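Cell division GTPase FtsZ, diverged (Clostridium botulinum C, PDB 3V3T) is a divergent member of the tubulin/FtsZ superfamily, with a Rossmann-like GTPase domain followed by a TubZ-like C-terminal domain. Local coordinates at residues D185-S190 and K205-K210. The protein carries 1 engineered substitution. Sequence-based numbering, arbitrary orientation.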
ATOM      1  N   ASP A 185      -5.636  -3.390 -11.208  1.00 37.49           N
ATOM      2  CA  ASP A 185      -6.960  -3.975 -11.454  1.00 41.76           C
ATOM      3  C   ASP A 185      -8.020  -3.175 -10.714  1.00 41.76           C
ATOM      4  O   ASP A 185      -9.084  -2.887 -11.253  1.00 36.41           O
ATOM      5  CB  ASP A 185      -7.015  -5.432 -11.003  1.00 45.38           C
ATOM      6  CG  ASP A 185      -6.267  -6.353 -11.936  1.00 50.77           C
ATOM      7  OD1 ASP A 185      -5.925  -5.921 -13.061  1.00 50.34           O
ATOM      8  OD2 ASP A 185      -6.023  -7.507 -11.541  1.00 49.64           O
ATOM      9  N   PHE A 186      -7.705  -2.810  -9.474  1.00 32.90           N
ATOM     10  CA  PHE A 186      -8.573  -1.960  -8.670  1.00 30.30           C
ATOM     11  C   PHE A 186      -8.909  -0.652  -9.411  1.00 34.07           C
ATOM     12  O   PHE A 186     -10.077  -0.320  -9.606  1.00 38.70           O
ATOM     13  CB  PHE A 186      -7.912  -1.743  -7.300  1.00 30.57           C
ATOM     14  CG  PHE A 186      -8.417  -0.561  -6.546  1.00 29.76           C
ATOM     15  CD1 PHE A 186      -9.754  -0.238  -6.543  1.00 28.90           C
ATOM     16  CD2 PHE A 186      -7.537   0.219  -5.807  1.00 32.88           C
ATOM     17  CE1 PHE A 186     -10.202   0.853  -5.833  1.00 30.85           C
ATOM     18  CE2 PHE A 186      -7.983   1.301  -5.090  1.00 29.56           C
ATOM     19  CZ  PHE A 186      -9.316   1.620  -5.103  1.00 25.56           C
ATOM     20  N   MET A 187      -7.888   0.058  -9.877  1.00 31.42           N
ATOM     21  CA  MET A 187      -8.105   1.267 -10.669  1.00 33.17           C
ATOM     22  C   MET A 187      -8.862   1.038 -11.984  1.00 45.35           C
ATOM     23  O   MET A 187      -9.424   1.975 -12.543  1.00 38.36           O
ATOM     24  CB  MET A 187      -6.766   1.941 -10.966  1.00 32.95           C
ATOM     25  CG  MET A 187      -6.013   2.383  -9.727  1.00 33.46           C
ATOM     26  SD  MET A 187      -6.909   3.676  -8.833  1.00 39.80           S
ATOM     27  CE  MET A 187      -8.050   2.732  -7.844  1.00 82.95           C
ATOM     28  N   ASN A 188      -8.873  -0.188 -12.498  1.00 45.22           N
ATOM     29  CA  ASN A 188      -9.580  -0.448 -13.761  1.00 43.20           C
ATOM     30  C   ASN A 188     -11.057  -0.845 -13.633  1.00 48.76           C
ATOM     31  O   ASN A 188     -11.675  -1.219 -14.628  1.00 56.47           O
ATOM     32  CB  ASN A 188      -8.864  -1.526 -14.582  1.00 45.43           C
ATOM     33  CG  ASN A 188      -7.575  -1.036 -15.197  1.00 47.49           C
ATOM     34  OD1 ASN A 188      -7.389   0.162 -15.436  1.00 45.17           O
ATOM     35  ND2 ASN A 188      -6.675  -1.969 -15.478  1.00 49.94           N
ATOM     36  N   MET A 189     -11.618  -0.787 -12.426  1.00 49.83           N
ATOM     37  CA  MET A 189     -12.998  -1.211 -12.212  1.00 47.80           C
ATOM     38  C   MET A 189     -13.995  -0.294 -12.905  1.00 58.91           C
ATOM     39  O   MET A 189     -15.182  -0.616 -13.002  1.00 56.26           O
ATOM     40  CB  MET A 189     -13.326  -1.296 -10.721  1.00 48.51           C
ATOM     41  CG  MET A 189     -12.638  -2.430 -10.000  1.00 45.97           C
ATOM     42  SD  MET A 189     -12.827  -2.285  -8.220  1.00 47.78           S
ATOM     43  CE  MET A 189     -14.462  -2.971  -7.991  1.00 69.09           C
ATOM     44  N   SER A 190     -13.516   0.850 -13.388  1.00 64.35           N
ATOM     45  CA  SER A 190     -14.390   1.785 -14.097  1.00 65.00           C
ATOM     46  C   SER A 190     -14.470   1.522 -15.600  1.00 65.47           C
ATOM     47  O   SER A 190     -15.302   2.121 -16.283  1.00 68.14           O
ATOM     48  CB  SER A 190     -13.982   3.239 -13.835  1.00 61.19           C
ATOM     49  OG  SER A 190     -12.574   3.397 -13.923  1.00 64.06           O
ATOM     50  N   LYS A 205     -13.642   7.561  -4.152  1.00 34.87           N
ATOM     51  CA  LYS A 205     -14.049   7.394  -2.752  1.00 36.63           C
ATOM     52  C   LYS A 205     -13.350   6.229  -2.049  1.00 38.13           C
ATOM     53  O   LYS A 205     -13.016   6.318  -0.869  1.00 41.36           O
ATOM     54  CB  LYS A 205     -15.575   7.261  -2.637  1.00 43.98           C
ATOM     55  CG  LYS A 205     -16.277   8.611  -2.553  1.00 51.10           C
ATOM     56  CD  LYS A 205     -17.725   8.548  -2.975  1.00 60.65           C
ATOM     57  CE  LYS A 205     -18.339   9.951  -2.958  1.00 76.55           C
ATOM     58  NZ  LYS A 205     -19.750   9.975  -3.469  1.00 83.40           N
ATOM     59  N   LEU A 206     -13.141   5.127  -2.762  1.00 36.37           N
ATOM     60  CA  LEU A 206     -12.420   4.002  -2.182  1.00 31.48           C
ATOM     61  C   LEU A 206     -10.947   4.377  -1.933  1.00 33.84           C
ATOM     62  O   LEU A 206     -10.362   3.973  -0.938  1.00 29.91           O
ATOM     63  CB  LEU A 206     -12.520   2.767  -3.078  1.00 26.69           C
ATOM     64  CG  LEU A 206     -13.884   2.078  -3.160  1.00 31.07           C
ATOM     65  CD1 LEU A 206     -14.020   1.269  -4.445  1.00 29.87           C
ATOM     66  CD2 LEU A 206     -14.179   1.209  -1.930  1.00 31.21           C
ATOM     67  N   LEU A 207     -10.367   5.145  -2.853  1.00 35.49           N
ATOM     68  CA  LEU A 207      -8.992   5.603  -2.760  1.00 38.64           C
ATOM     69  C   LEU A 207      -8.768   6.580  -1.612  1.00 42.17           C
ATOM     70  O   LEU A 207      -7.690   6.619  -1.019  1.00 36.77           O
ATOM     71  CB  LEU A 207      -8.609   6.324  -4.046  1.00 45.01           C
ATOM     72  CG  LEU A 207      -7.885   5.548  -5.137  1.00 47.56           C
ATOM     73  CD1 LEU A 207      -7.692   6.463  -6.357  1.00 45.77           C
ATOM     74  CD2 LEU A 207      -6.550   4.989  -4.624  1.00 35.47           C
ATOM     75  N   THR A 208      -9.778   7.386  -1.311  1.00 42.79           N
ATOM     76  CA  THR A 208      -9.600   8.424  -0.309  1.00 45.44           C
ATOM     77  C   THR A 208     -10.053   7.997   1.090  1.00 46.36           C
ATOM     78  O   THR A 208      -9.920   8.763   2.045  1.00 44.29           O
ATOM     79  CB  THR A 208     -10.255   9.769  -0.743  1.00 44.30           C
ATOM     80  OG1 THR A 208     -11.667   9.607  -0.935  1.00 47.95           O
ATOM     81  CG2 THR A 208      -9.634  10.260  -2.036  1.00 39.27           C
ATOM     82  N   MET A 209     -10.565   6.771   1.208  1.00 38.35           N
ATOM     83  CA  MET A 209     -10.991   6.250   2.506  1.00 33.64           C
ATOM     84  C   MET A 209      -9.775   5.968   3.379  1.00 35.91           C
ATOM     85  O   MET A 209      -8.794   5.397   2.918  1.00 37.42           O
ATOM     86  CB  MET A 209     -11.815   4.974   2.350  1.00 32.43           C
ATOM     87  CG  MET A 209     -12.127   4.287   3.666  1.00 32.82           C
ATOM     88  SD  MET A 209     -13.131   5.298   4.777  1.00 34.46           S
ATOM     89  CE  MET A 209     -14.626   5.521   3.834  1.00 33.25           C
ATOM     90  N   LYS A 210      -9.848   6.375   4.642  1.00 35.49           N
ATOM     91  CA  LYS A 210      -8.706   6.282   5.530  1.00 31.79           C
ATOM     92  C   LYS A 210      -8.659   4.934   6.234  1.00 27.66           C
ATOM     93  O   LYS A 210      -9.623   4.177   6.205  1.00 34.03           O
ATOM     94  CB  LYS A 210      -8.740   7.398   6.567  1.00 30.13           C
ATOM     95  CG  LYS A 210      -8.986   8.778   5.990  1.00 40.42           C
ATOM     96  CD  LYS A 210      -7.932   9.149   4.976  1.00 45.83           C
ATOM     97  CE  LYS A 210      -8.164  10.576   4.516  1.00 59.59           C
ATOM     98  NZ  LYS A 210      -8.734  11.396   5.632  1.00 62.56           N
TER
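F186 reaches from helix 172-187 to two consecutive leucines of helix 200-208, with CE1 and CZ on L206, CE2 on L207, and CZ lying between them. CZ lies 4.0 Å from L206 CB, with CE1 close to L206 CB and L206 CD1, while CE2 approaches L207 CD2 at 4.0 Å; both leucines come to the ring obliquely. The ring gets there because CG stands anti to the backbone N (chi1 160°), which carries it out from its own helix toward the other.

Beside it, M187 and L207 extend toward each other and touch tip to tip, SD lying 3.8 Å from L207 CD1 and CE 3.9 Å from L207 CG. The methionine chain bends at chi2 (-65°) and again at chi3 (84°), and this double turn sets CE on one face of the F186 ring, modelled too close for its exact height to be trusted. L207 forks between the two: CD2 goes to the phenylalanine, CD1 to the methionine, and CG touches M187 CE.

All four residues are buried, and the contact between the segments is wholly apolar. F186 also packs on V283 of strand 281-287, L206 on T285 of that strand and on F247, and M187 on I203, one turn before L207. At the margin, D185 forms a salt bridge with K279, and N188, where the chain leaves helical geometry, accepts a hydrogen bond from K4. The arrangement is a small helix-helix hydrophobic core that sets the end of helix 172-187 against helix 200-208, both packed on strand 281-287 of the C-terminal part; helix 172-187, which follows strand 160-165, corresponds to the central helix between the two domains of the tubulin/FtsZ fold.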